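Nicotinate phosphoribosyltransferase (Porphyromonas gingivalis, PDB 2IM5) probably catalyses the ATP-dependent formation of nicotinate ribonucleotide from nicotinate and 5-phosphoribosyl 1-diphosphate, a step of NAD biosynthesis. Local coordinates at residues Arg5-Thr10 against Phe88-Glu93; Gly41-Phe46 against Tyr132-Ala137; Gly52-Met57 against Val95-Asp100; Leu105-Gln110 against Ala125-Leu130. All coordinates share one frame; numbering follows the deposited sequence.

Overall arrangement
Starting from the N terminus, the chain opens interaction 1 at 5-10, ahead of helix 12-24, then interactions 2 and 3 at the start and in the last turns of helix 44-56. Interaction 1 closes first, at 88-93, joining two loops and crossing both; interaction 3 closes at strand 95-99. Interaction 4 spans only the short connection from strand 105-110 to helix 120-134, and the end of that helix closes interaction 2, within whose loop interactions 3 and 4 lie nested, one after the other. Interactions 2 to 4 tie helices 44-56 and 120-134 to each other and to neighbouring strands of the antiparallel sheet. F90 packs against M57, joining interaction 1 to interaction 3.

Interaction 1: Arg5-Thr10 against Phe88-Glu93; sequences RSILDT and FRFDPE
A type I beta turn running from S6 to D9 meets a small aromatic cluster here, with I7, the first of its two central residues, touching the rings of F88 and F90. Two parts of one side chain share the work. The terminal CD1 of I7 comes up to the edge of the F88 ring, close to its plane and 4.0 Å from F88 CD2. Farther back along the same branch, I7 CG1 lies 4.1 Å from F90 CE2, approaching that ring obliquely. The branch points this way because CG1 stands anti to the backbone nitrogen (chi1 -154°). F88 and F90 also meet each other, F88 CE2 lying 3.6 Å above the F90 plane over the ring centre. W119 and F84 extend the cluster, and L62 packs on I7. The turn has its own polar frame: D9 N bonds to S6 O at 3.0 Å, and S6 OG accepts from L8 N at 2.9 Å in an ST turn, while also bonding to E66. No hydrogen bond links the two segments. The contact therefore rests on dispersion and on burial of hydrocarbon, while bonds within the turn, helped by E66, shape the loop from which I7 projects.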
loop_
_atom_site.group_PDB
_atom_site.type_symbol
_atom_site.label_atom_id
_atom_site.label_comp_id
_atom_site.label_asym_id
_atom_site.label_seq_id
_atom_site.Cartn_x
_atom_site.Cartn_y
_atom_site.Cartn_z
ATOM N N ARG A 5 -11.384 -0.459 -15.298
ATOM C CA ARG A 5 -12.809 -0.638 -15.554
ATOM C C ARG A 5 -13.697 -0.576 -14.324
ATOM O O ARG A 5 -14.903 -0.343 -14.436
ATOM C CB ARG A 5 -13.048 -1.971 -16.272
ATOM C CG ARG A 5 -12.432 -2.054 -17.667
ATOM C CD ARG A 5 -12.816 -0.826 -18.486
ATOM N NE ARG A 5 -12.466 -0.951 -19.899
ATOM C CZ ARG A 5 -13.093 -1.753 -20.752
ATOM N NH1 ARG A 5 -14.105 -2.509 -20.336
ATOM N NH2 ARG A 5 -12.710 -1.799 -22.023
ATOM N N SER A 6 -13.117 -0.797 -13.153
ATOM C CA SER A 6 -13.894 -0.761 -11.920
ATOM C C SER A 6 -13.384 0.257 -10.912
ATOM O O SER A 6 -12.177 0.411 -10.714
ATOM C CB SER A 6 -13.903 -2.137 -11.259
ATOM O OG SER A 6 -14.462 -2.047 -9.955
ATOM N N ILE A 7 -14.308 0.940 -10.255
ATOM C CA ILE A 7 -13.911 1.918 -9.262
ATOM C C ILE A 7 -13.324 1.187 -8.048
ATOM O O ILE A 7 -12.698 1.799 -7.193
ATOM C CB ILE A 7 -15.117 2.807 -8.862
ATOM C CG1 ILE A 7 -14.612 4.158 -8.358
ATOM C CG2 ILE A 7 -15.959 2.125 -7.798
ATOM C CD1 ILE A 7 -15.679 5.240 -8.358
ATOM N N LEU A 8 -13.515 -0.133 -7.990
ATOM C CA LEU A 8 -12.981 -0.942 -6.895
ATOM C C LEU A 8 -11.632 -1.559 -7.260
ATOM O O LEU A 8 -11.021 -2.252 -6.446
ATOM C CB LEU A 8 -13.952 -2.061 -6.508
ATOM C CG LEU A 8 -15.335 -1.697 -5.971
ATOM C CD1 LEU A 8 -15.998 -2.962 -5.437
ATOM C CD2 LEU A 8 -15.218 -0.643 -4.869
ATOM N N ASP A 9 -11.167 -1.316 -8.481
ATOM C CA ASP A 9 -9.874 -1.851 -8.908
ATOM C C ASP A 9 -8.798 -0.935 -8.331
ATOM O O ASP A 9 -8.235 -0.082 -9.022
ATOM C CB ASP A 9 -9.793 -1.903 -10.441
ATOM C CG ASP A 9 -8.547 -2.624 -10.945
ATOM O OD1 ASP A 9 -7.904 -3.354 -10.162
ATOM O OD2 ASP A 9 -8.213 -2.472 -12.138
ATOM N N THR A 10 -8.540 -1.121 -7.041
ATOM C CA THR A 10 -7.561 -0.334 -6.304
ATOM C C THR A 10 -7.269 -1.091 -5.010
ATOM O O THR A 10 -7.871 -2.141 -4.748
ATOM C CB THR A 10 -8.132 1.073 -5.977
ATOM O OG1 THR A 10 -7.134 1.873 -5.332
ATOM C CG2 THR A 10 -9.345 0.956 -5.070
ATOM N N PHE A 88 -19.155 9.339 -6.107
ATOM C CA PHE A 88 -17.819 9.808 -6.458
ATOM C C PHE A 88 -17.452 9.684 -7.927
ATOM O O PHE A 88 -17.784 8.695 -8.584
ATOM C CB PHE A 88 -16.772 9.047 -5.635
ATOM C CG PHE A 88 -15.348 9.454 -5.926
ATOM C CD1 PHE A 88 -14.797 10.584 -5.331
ATOM C CD2 PHE A 88 -14.559 8.699 -6.794
ATOM C CE1 PHE A 88 -13.474 10.961 -5.589
ATOM C CE2 PHE A 88 -13.234 9.065 -7.061
ATOM C CZ PHE A 88 -12.691 10.200 -6.453
ATOM N N ARG A 89 -16.744 10.693 -8.426
ATOM C CA ARG A 89 -16.261 10.701 -9.799
ATOM C C ARG A 89 -14.855 11.265 -9.795
ATOM O O ARG A 89 -14.617 12.323 -9.214
ATOM C CB ARG A 89 -17.145 11.568 -10.696
ATOM C CG ARG A 89 -18.499 10.966 -10.997
ATOM C CD ARG A 89 -18.382 9.669 -11.794
ATOM N NE ARG A 89 -19.699 9.093 -12.056
ATOM C CZ ARG A 89 -20.492 8.579 -11.118
ATOM N NH1 ARG A 89 -20.103 8.559 -9.851
ATOM N NH2 ARG A 89 -21.687 8.103 -11.445
ATOM N N PHE A 90 -13.921 10.545 -10.413
ATOM C CA PHE A 90 -12.542 11.012 -10.498
ATOM C C PHE A 90 -12.524 12.334 -11.283
ATOM O O PHE A 90 -13.255 12.494 -12.267
ATOM C CB PHE A 90 -11.675 9.975 -11.215
ATOM C CG PHE A 90 -11.259 8.823 -10.341
ATOM C CD1 PHE A 90 -10.185 8.954 -9.459
ATOM C CD2 PHE A 90 -11.941 7.608 -10.391
ATOM C CE1 PHE A 90 -9.798 7.890 -8.640
ATOM C CE2 PHE A 90 -11.559 6.542 -9.576
ATOM C CZ PHE A 90 -10.487 6.682 -8.700
ATOM N N ASP A 91 -11.717 13.286 -10.827
ATOM C CA ASP A 91 -11.600 14.574 -11.508
ATOM C C ASP A 91 -10.200 14.690 -12.088
ATOM O O ASP A 91 -9.244 15.016 -11.380
ATOM C CB ASP A 91 -11.853 15.728 -10.545
ATOM C CG ASP A 91 -11.631 17.087 -11.197
ATOM O OD1 ASP A 91 -11.470 17.140 -12.433
ATOM O OD2 ASP A 91 -11.620 18.105 -10.474
ATOM N N PRO A 92 -10.066 14.432 -13.399
ATOM C CA PRO A 92 -8.800 14.480 -14.134
ATOM C C PRO A 92 -7.977 15.748 -13.976
ATOM O O PRO A 92 -6.761 15.700 -14.078
ATOM C CB PRO A 92 -9.229 14.262 -15.583
ATOM C CG PRO A 92 -10.464 13.453 -15.455
ATOM C CD PRO A 92 -11.179 14.132 -14.314
ATOM N N GLU A 93 -8.621 16.886 -13.733
ATOM C CA GLU A 93 -7.846 18.111 -13.607
ATOM C C GLU A 93 -7.023 18.222 -12.327
ATOM O O GLU A 93 -6.243 19.153 -12.184
ATOM C CB GLU A 93 -8.731 19.344 -13.791
ATOM C CG GLU A 93 -9.902 19.439 -12.870
ATOM C CD GLU A 93 -10.839 20.561 -13.277
ATOM O OE1 GLU A 93 -11.154 20.643 -14.486
ATOM O OE2 GLU A 93 -11.267 21.352 -12.399
#

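Interaction 2: Gly41-Phe46 against Tyr132-Ala137; sequences GFTEEF and YRFIGA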
loop_
_atom_site.group_PDB
_atom_site.type_symbol
_atom_site.label_atom_id
_atom_site.label_comp_id
_atom_site.label_asym_id
_atom_site.label_seq_id
_atom_site.Cartn_x
_atom_site.Cartn_y
_atom_site.Cartn_z
ATOM N N GLY A 41 13.771 6.841 -19.563
ATOM C CA GLY A 41 13.383 7.934 -20.433
ATOM C C GLY A 41 11.992 7.679 -20.977
ATOM O O GLY A 41 11.670 6.563 -21.373
ATOM N N PHE A 42 11.160 8.712 -20.990
ATOM C CA PHE A 42 9.799 8.583 -21.489
ATOM C C PHE A 42 9.526 9.645 -22.537
ATOM O O PHE A 42 10.069 10.747 -22.477
ATOM C CB PHE A 42 8.799 8.713 -20.335
ATOM C CG PHE A 42 8.638 7.457 -19.533
ATOM C CD1 PHE A 42 7.860 6.409 -20.014
ATOM C CD2 PHE A 42 9.265 7.317 -18.303
ATOM C CE1 PHE A 42 7.705 5.240 -19.279
ATOM C CE2 PHE A 42 9.119 6.149 -17.561
ATOM C CZ PHE A 42 8.337 5.108 -18.052
ATOM N N THR A 43 8.677 9.304 -23.495
ATOM C CA THR A 43 8.341 10.214 -24.575
ATOM C C THR A 43 7.003 10.884 -24.347
ATOM O O THR A 43 6.177 10.403 -23.571
ATOM C CB THR A 43 8.267 9.476 -25.913
ATOM O OG1 THR A 43 7.208 8.509 -25.860
ATOM C CG2 THR A 43 9.586 8.773 -26.206
ATOM N N GLU A 44 6.789 11.993 -25.045
ATOM C CA GLU A 44 5.550 12.742 -24.927
ATOM C C GLU A 44 4.345 11.942 -25.394
ATOM O O GLU A 44 3.231 12.175 -24.927
ATOM C CB GLU A 44 5.634 14.049 -25.722
ATOM C CG GLU A 44 5.781 15.291 -24.854
ATOM C CD GLU A 44 4.608 15.483 -23.900
ATOM O OE1 GLU A 44 3.448 15.366 -24.352
ATOM O OE2 GLU A 44 4.844 15.760 -22.705
ATOM N N GLU A 45 4.550 11.002 -26.311
ATOM C CA GLU A 45 3.417 10.219 -26.780
ATOM C C GLU A 45 2.968 9.249 -25.696
ATOM O O GLU A 45 1.780 8.952 -25.590
ATOM C CB GLU A 45 3.741 9.472 -28.075
ATOM C CG GLU A 45 4.499 8.177 -27.922
ATOM C CD GLU A 45 4.541 7.385 -29.224
ATOM O OE1 GLU A 45 3.458 7.019 -29.741
ATOM O OE2 GLU A 45 5.657 7.130 -29.727
ATOM N N PHE A 46 3.908 8.758 -24.892
ATOM C CA PHE A 46 3.547 7.862 -23.796
ATOM C C PHE A 46 2.790 8.706 -22.767
ATOM O O PHE A 46 1.750 8.295 -22.246
ATOM C CB PHE A 46 4.786 7.259 -23.136
ATOM C CG PHE A 46 4.465 6.252 -22.071
ATOM C CD1 PHE A 46 4.067 4.961 -22.413
ATOM C CD2 PHE A 46 4.523 6.599 -20.720
ATOM C CE1 PHE A 46 3.728 4.026 -21.427
ATOM C CE2 PHE A 46 4.186 5.674 -19.727
ATOM C CZ PHE A 46 3.787 4.382 -20.087
ATOM N N TYR A 132 4.158 -1.949 -20.621
ATOM C CA TYR A 132 4.403 -3.231 -21.269
ATOM C C TYR A 132 3.738 -3.294 -22.638
ATOM O O TYR A 132 4.299 -3.859 -23.571
ATOM C CB TYR A 132 3.938 -4.367 -20.360
ATOM C CG TYR A 132 4.741 -4.403 -19.080
ATOM C CD1 TYR A 132 6.102 -4.697 -19.102
ATOM C CD2 TYR A 132 4.152 -4.091 -17.853
ATOM C CE1 TYR A 132 6.862 -4.677 -17.941
ATOM C CE2 TYR A 132 4.901 -4.069 -16.683
ATOM C CZ TYR A 132 6.253 -4.363 -16.734
ATOM O OH TYR A 132 6.995 -4.346 -15.580
ATOM N N ARG A 133 2.551 -2.706 -22.762
ATOM C CA ARG A 133 1.874 -2.686 -24.054
ATOM C C ARG A 133 2.743 -1.880 -25.016
ATOM O O ARG A 133 3.011 -2.301 -26.146
ATOM C CB ARG A 133 0.520 -1.986 -23.968
ATOM C CG ARG A 133 -0.582 -2.745 -23.277
ATOM C CD ARG A 133 -1.880 -1.965 -23.436
ATOM N NE ARG A 133 -2.984 -2.539 -22.676
ATOM C CZ ARG A 133 -4.205 -2.015 -22.633
ATOM N NH1 ARG A 133 -4.476 -0.906 -23.310
ATOM N NH2 ARG A 133 -5.153 -2.595 -21.912
ATOM N N PHE A 134 3.179 -0.716 -24.542
ATOM C CA PHE A 134 3.993 0.195 -25.328
ATOM C C PHE A 134 5.255 -0.439 -25.897
ATOM O O PHE A 134 5.593 -0.205 -27.053
ATOM C CB PHE A 134 4.376 1.415 -24.486
ATOM C CG PHE A 134 4.775 2.610 -25.301
ATOM C CD1 PHE A 134 3.825 3.323 -26.021
ATOM C CD2 PHE A 134 6.096 3.038 -25.334
ATOM C CE1 PHE A 134 4.189 4.453 -26.762
ATOM C CE2 PHE A 134 6.471 4.165 -26.070
ATOM C CZ PHE A 134 5.516 4.873 -26.784
ATOM N N ILE A 135 5.960 -1.227 -25.090
ATOM C CA ILE A 135 7.188 -1.851 -25.563
ATOM C C ILE A 135 6.924 -3.217 -26.185
ATOM O O ILE A 135 7.852 -3.981 -26.444
ATOM C CB ILE A 135 8.230 -1.995 -24.435
ATOM C CG1 ILE A 135 7.762 -3.016 -23.401
ATOM C CG2 ILE A 135 8.469 -0.649 -23.783
ATOM C CD1 ILE A 135 8.825 -3.363 -22.378
ATOM N N GLY A 136 5.649 -3.512 -26.420
ATOM C CA GLY A 136 5.269 -4.775 -27.025
ATOM C C GLY A 136 5.509 -6.046 -26.227
ATOM O O GLY A 136 5.544 -7.128 -26.807
ATOM N N ALA A 137 5.665 -5.936 -24.911
ATOM C CA ALA A 137 5.886 -7.125 -24.093
ATOM C C ALA A 137 4.577 -7.892 -23.904
ATOM O O ALA A 137 3.503 -7.299 -23.826
ATOM C CB ALA A 137 6.462 -6.735 -22.744
#
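F46 and F134 form a T-shaped aromatic pair, in which the edge of F46 is directed at a face of F134. The ring planes stand at 72° and the centroids are 5.3 Å apart. F46 CD1 makes the closest approach, 3.8 Å from F134 CG, and sits toward the rim of that face rather than over its middle.

A carboxylate supplies the second kind of contact. E45 reaches the edge of the F134 ring, its CD lying near the ring plane and 3.6 Å from F134 CZ, with the carboxylate turned almost at right angles to the ring (85°). The aliphatic E45 CG touches F134 CZ just as closely. A carboxylate at the electropositive rim of a phenyl ring is probably mildly favourable.

Backbone and capping bonds shape both ends. T43 is the N-cap of helix 44-56, its OG1 accepting a long, weak bond from F46 N, and this same hydroxyl also lies near F134 CZ. Across the contact a Schellman motif finishes helix 120-134: A137 N bonds to Y132 O at 2.8 Å and G136 N to R133 O at 2.9 Å, with G136 at positive phi.

The start of one helix thus meets the end of the other beside the antiparallel sheet, where F46 also packs on L130 and on L105 of strand 105-110, and F42 touches I99 of strand 95-99.

Interaction 3: Gly52-Met57 against Val95-Asp100; sequences GEIRAM and VTVSID
I54 places CG1 anti to its carbonyl carbon (chi1 -71°) and continues almost straight through chi2 (174°), which carries CD1 out from helix 44-56 to V95 and V97. Each valine offers a different methyl: V95 presents CG1, which stands anti to the backbone nitrogen, whereas V97 presents CG2, the branch lying beside the nitrogen. I54 and V95 meet tip to tip, with I54 CD1 3.5 Å from V95 CG1. V97 is approached at a slant, and its CG2 lies 3.6 Å from the same I54 CD1. One methyl group is thus shared by two residues that are two positions apart on strand 95-99 and face the helix together, while T96 between them points away. This is the packing of a helix against the outermost strand of an antiparallel sheet within the N-terminal region of the enzyme. W119 touches both I54 and V95, and A47 and V50, from earlier turns of the helix, continue the packing on V97. I107, on the neighbouring strand 105-110, touches both valines. The contact between the segments contains only methyl groups and no hydrogen bond, so it is held by close van der Waals fit and by the withdrawal of buried hydrocarbon from water.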
loop_
_atom_site.group_PDB
_atom_site.type_symbol
_atom_site.label_atom_id
_atom_site.label_comp_id
_atom_site.label_asym_id
_atom_site.label_seq_id
_atom_site.Cartn_x
_atom_site.Cartn_y
_atom_site.Cartn_z
ATOM N N GLY A 52 -4.670 10.137 -21.421
ATOM C CA GLY A 52 -5.903 9.583 -21.946
ATOM C C GLY A 52 -6.548 8.604 -20.981
ATOM O O GLY A 52 -7.769 8.595 -20.811
ATOM N N GLU A 53 -5.728 7.773 -20.348
ATOM C CA GLU A 53 -6.224 6.797 -19.385
ATOM C C GLU A 53 -6.769 7.516 -18.158
ATOM O O GLU A 53 -7.796 7.128 -17.599
ATOM C CB GLU A 53 -5.099 5.855 -18.962
ATOM C CG GLU A 53 -4.644 4.894 -20.042
ATOM C CD GLU A 53 -5.757 3.966 -20.502
ATOM O OE1 GLU A 53 -6.527 3.466 -19.647
ATOM O OE2 GLU A 53 -5.859 3.728 -21.724
ATOM N N ILE A 54 -6.078 8.570 -17.739
ATOM C CA ILE A 54 -6.515 9.329 -16.580
ATOM C C ILE A 54 -7.866 9.969 -16.872
ATOM O O ILE A 54 -8.762 9.963 -16.023
ATOM C CB ILE A 54 -5.477 10.409 -16.199
ATOM C CG1 ILE A 54 -4.234 9.734 -15.613
ATOM C CG2 ILE A 54 -6.076 11.385 -15.201
ATOM C CD1 ILE A 54 -3.092 10.681 -15.343
ATOM N N ARG A 55 -8.022 10.506 -18.078
ATOM C CA ARG A 55 -9.293 11.124 -18.444
ATOM C C ARG A 55 -10.399 10.073 -18.524
ATOM O O ARG A 55 -11.544 10.329 -18.145
ATOM C CB ARG A 55 -9.166 11.867 -19.778
ATOM C CG ARG A 55 -8.377 13.168 -19.669
ATOM C CD ARG A 55 -8.504 14.002 -20.930
ATOM N NE ARG A 55 -7.551 13.610 -21.963
ATOM C CZ ARG A 55 -6.364 14.182 -22.143
ATOM N NH1 ARG A 55 -5.973 15.179 -21.358
ATOM N NH2 ARG A 55 -5.565 13.755 -23.113
ATOM N N ALA A 56 -10.054 8.883 -19.007
ATOM C CA ALA A 56 -11.034 7.806 -19.126
ATOM C C ALA A 56 -11.617 7.425 -17.767
ATOM O O ALA A 56 -12.782 7.045 -17.676
ATOM C CB ALA A 56 -10.397 6.584 -19.774
ATOM N N MET A 57 -10.808 7.543 -16.713
ATOM C CA MET A 57 -11.249 7.183 -15.369
ATOM C C MET A 57 -12.428 8.013 -14.849
ATOM O O MET A 57 -13.129 7.600 -13.914
ATOM C CB MET A 57 -10.061 7.256 -14.396
ATOM C CG MET A 57 -9.013 6.155 -14.618
ATOM S SD MET A 57 -7.542 6.269 -13.555
ATOM C CE MET A 57 -8.313 6.158 -11.951
ATOM N N VAL A 95 -4.920 16.071 -11.692
ATOM C CA VAL A 95 -3.699 15.399 -12.134
ATOM C C VAL A 95 -2.979 16.081 -13.295
ATOM O O VAL A 95 -3.606 16.418 -14.298
ATOM C CB VAL A 95 -4.027 13.952 -12.569
ATOM C CG1 VAL A 95 -2.755 13.207 -12.922
ATOM C CG2 VAL A 95 -4.787 13.238 -11.466
ATOM N N THR A 96 -1.665 16.253 -13.165
ATOM C CA THR A 96 -0.861 16.872 -14.216
ATOM C C THR A 96 0.250 15.923 -14.642
ATOM O O THR A 96 1.073 15.513 -13.826
ATOM C CB THR A 96 -0.212 18.199 -13.748
ATOM O OG1 THR A 96 -1.236 19.126 -13.372
ATOM C CG2 THR A 96 0.626 18.812 -14.874
ATOM N N VAL A 97 0.265 15.579 -15.926
ATOM C CA VAL A 97 1.269 14.672 -16.469
ATOM C C VAL A 97 2.196 15.424 -17.414
ATOM O O VAL A 97 1.753 16.261 -18.200
ATOM C CB VAL A 97 0.615 13.526 -17.261
ATOM C CG1 VAL A 97 1.687 12.580 -17.795
ATOM C CG2 VAL A 97 -0.374 12.786 -16.378
ATOM N N SER A 98 3.485 15.132 -17.331
ATOM C CA SER A 98 4.450 15.775 -18.205
ATOM C C SER A 98 5.794 15.067 -18.182
ATOM O O SER A 98 6.050 14.205 -17.339
ATOM C CB SER A 98 4.651 17.228 -17.791
ATOM O OG SER A 98 5.221 17.298 -16.498
ATOM N N ILE A 99 6.644 15.433 -19.134
ATOM C CA ILE A 99 7.987 14.882 -19.221
ATOM C C ILE A 99 8.840 16.021 -18.690
ATOM O O ILE A 99 8.789 17.116 -19.230
ATOM C CB ILE A 99 8.387 14.586 -20.684
ATOM C CG1 ILE A 99 7.354 13.658 -21.335
ATOM C CG2 ILE A 99 9.776 13.959 -20.725
ATOM C CD1 ILE A 99 7.223 12.304 -20.657
ATOM N N ASP A 100 9.605 15.782 -17.628
ATOM C CA ASP A 100 10.420 16.849 -17.054
ATOM C C ASP A 100 11.620 17.221 -17.908
ATOM O O ASP A 100 11.831 16.662 -18.988
ATOM C CB ASP A 100 10.890 16.493 -15.634
ATOM C CG ASP A 100 11.775 15.260 -15.593
ATOM O OD1 ASP A 100 12.511 15.020 -16.571
ATOM O OD2 ASP A 100 11.749 14.539 -14.571
#

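Interaction 4: Leu105-Gln110 against Ala125-Leu130; sequences LDIRAQ and AVISEL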
loop_
_atom_site.group_PDB
_atom_site.type_symbol
_atom_site.label_atom_id
_atom_site.label_comp_id
_atom_site.label_asym_id
_atom_site.label_seq_id
_atom_site.Cartn_x
_atom_site.Cartn_y
_atom_site.Cartn_z
ATOM N N LEU A 105 9.351 10.842 -16.765
ATOM C CA LEU A 105 7.909 10.964 -16.595
ATOM C C LEU A 105 7.599 11.589 -15.239
ATOM O O LEU A 105 8.042 11.091 -14.209
ATOM C CB LEU A 105 7.247 9.587 -16.701
ATOM C CG LEU A 105 5.725 9.523 -16.541
ATOM C CD1 LEU A 105 5.043 10.417 -17.566
ATOM C CD2 LEU A 105 5.273 8.083 -16.704
ATOM N N ASP A 106 6.846 12.683 -15.254
ATOM C CA ASP A 106 6.465 13.388 -14.031
ATOM C C ASP A 106 4.944 13.454 -13.916
ATOM O O ASP A 106 4.264 13.902 -14.846
ATOM C CB ASP A 106 7.031 14.812 -14.045
ATOM C CG ASP A 106 6.732 15.582 -12.762
ATOM O OD1 ASP A 106 5.544 15.887 -12.500
ATOM O OD2 ASP A 106 7.689 15.883 -12.009
ATOM N N ILE A 107 4.413 13.011 -12.780
ATOM C CA ILE A 107 2.972 13.037 -12.563
ATOM C C ILE A 107 2.640 13.522 -11.159
ATOM O O ILE A 107 3.202 13.044 -10.167
ATOM C CB ILE A 107 2.350 11.647 -12.753
ATOM C CG1 ILE A 107 2.710 11.100 -14.134
ATOM C CG2 ILE A 107 0.834 11.739 -12.617
ATOM C CD1 ILE A 107 2.295 9.678 -14.335
ATOM N N ARG A 108 1.722 14.473 -11.074
ATOM C CA ARG A 108 1.330 15.013 -9.782
ATOM C C ARG A 108 -0.177 15.132 -9.650
ATOM O O ARG A 108 -0.852 15.643 -10.547
ATOM C CB ARG A 108 1.971 16.384 -9.571
ATOM C CG ARG A 108 3.451 16.367 -9.881
ATOM C CD ARG A 108 4.170 17.601 -9.410
ATOM N NE ARG A 108 5.591 17.478 -9.713
ATOM C CZ ARG A 108 6.538 18.275 -9.232
ATOM N NH1 ARG A 108 6.224 19.270 -8.410
ATOM N NH2 ARG A 108 7.804 18.073 -9.575
ATOM N N ALA A 109 -0.691 14.629 -8.531
ATOM C CA ALA A 109 -2.109 14.690 -8.221
ATOM C C ALA A 109 -2.197 15.597 -7.001
ATOM O O ALA A 109 -1.651 15.281 -5.943
ATOM C CB ALA A 109 -2.644 13.305 -7.894
ATOM N N GLN A 110 -2.860 16.734 -7.154
ATOM C CA GLN A 110 -2.985 17.674 -6.053
ATOM C C GLN A 110 -4.434 18.097 -5.867
ATOM O O GLN A 110 -5.156 18.301 -6.834
ATOM C CB GLN A 110 -2.113 18.903 -6.307
ATOM C CG GLN A 110 -2.060 19.844 -5.132
ATOM C CD GLN A 110 -1.180 21.053 -5.379
ATOM O OE1 GLN A 110 0.019 20.924 -5.665
ATOM N NE2 GLN A 110 -1.766 22.240 -5.261
ATOM N N ALA A 125 -0.917 1.407 -11.632
ATOM C CA ALA A 125 -1.324 0.206 -12.360
ATOM C C ALA A 125 -1.486 0.535 -13.840
ATOM O O ALA A 125 -1.169 -0.279 -14.698
ATOM C CB ALA A 125 -2.633 -0.333 -11.804
ATOM N N VAL A 126 -1.995 1.731 -14.127
ATOM C CA VAL A 126 -2.189 2.164 -15.504
ATOM C C VAL A 126 -0.846 2.354 -16.200
ATOM O O VAL A 126 -0.658 1.899 -17.328
ATOM C CB VAL A 126 -2.977 3.485 -15.566
ATOM C CG1 VAL A 126 -2.819 4.139 -16.944
ATOM C CG2 VAL A 126 -4.443 3.212 -15.294
ATOM N N ILE A 127 0.082 3.027 -15.529
ATOM C CA ILE A 127 1.403 3.257 -16.104
ATOM C C ILE A 127 2.093 1.929 -16.381
ATOM O O ILE A 127 2.689 1.737 -17.441
ATOM C CB ILE A 127 2.278 4.109 -15.161
ATOM C CG1 ILE A 127 1.753 5.545 -15.152
ATOM C CG2 ILE A 127 3.737 4.053 -15.585
ATOM C CD1 ILE A 127 2.483 6.446 -14.195
ATOM N N SER A 128 2.003 1.011 -15.430
ATOM C CA SER A 128 2.630 -0.289 -15.585
ATOM C C SER A 128 2.059 -1.045 -16.787
ATOM O O SER A 128 2.806 -1.500 -17.648
ATOM C CB SER A 128 2.446 -1.115 -14.307
ATOM O OG SER A 128 3.093 -2.370 -14.424
ATOM N N GLU A 129 0.736 -1.163 -16.857
ATOM C CA GLU A 129 0.112 -1.877 -17.961
ATOM C C GLU A 129 0.390 -1.199 -19.306
ATOM O O GLU A 129 0.710 -1.876 -20.283
ATOM C CB GLU A 129 -1.402 -2.021 -17.729
ATOM C CG GLU A 129 -2.106 -2.810 -18.825
ATOM C CD GLU A 129 -3.418 -3.443 -18.375
ATOM O OE1 GLU A 129 -4.143 -3.982 -19.246
ATOM O OE2 GLU A 129 -3.723 -3.413 -17.159
ATOM N N LEU A 130 0.268 0.127 -19.353
ATOM C CA LEU A 130 0.527 0.881 -20.578
ATOM C C LEU A 130 1.951 0.670 -21.048
ATOM O O LEU A 130 2.199 0.549 -22.238
ATOM C CB LEU A 130 0.336 2.383 -20.363
ATOM C CG LEU A 130 -1.049 3.014 -20.433
ATOM C CD1 LEU A 130 -0.901 4.522 -20.227
ATOM C CD2 LEU A 130 -1.697 2.727 -21.786
#
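I127 and I107 meet methyl to methyl, their CD1 atoms modelled 3.2 Å apart, closer than two methyls normally come, so the exact spacing is doubtful. Both isoleucines use the same conformation: CG1 lies anti to the carbonyl carbon and chi2 is near 180°, so each chain is stretched to its full length and ends in a CD1 directed at the other segment. L105 reaches the same methyl by another route. Its CG is anti to the backbone nitrogen, and CD2 is the branch that meets I127 CD1, tip to tip, at 4.1 Å. I127 CD1 thus sits against L105 and I107 at once.

The setting is a helix laid over an antiparallel sheet: strand 105-110 runs between strands 95-99 and 29-36, and helix 120-134 packs on the face toward which L105 and I107 project. F34 of strand 29-36 touches both I107 and I127, while V97 of strand 95-99 packs beside L105.

On the other side of strand 105-110, D106 and R108 form a salt bridge. R108 grips the carboxylate side-on, NE donating to D106 OD1 at 3.2 Å and NH2 to D106 OD2 at 3.3 Å. Both oxygens use their syn lone pairs; OD2 lies close to the guanidinium plane, whereas OD1 is tilted 22° out of it. R33 comes close to R108, and the negative charge of D106 probably eases that meeting of like charges.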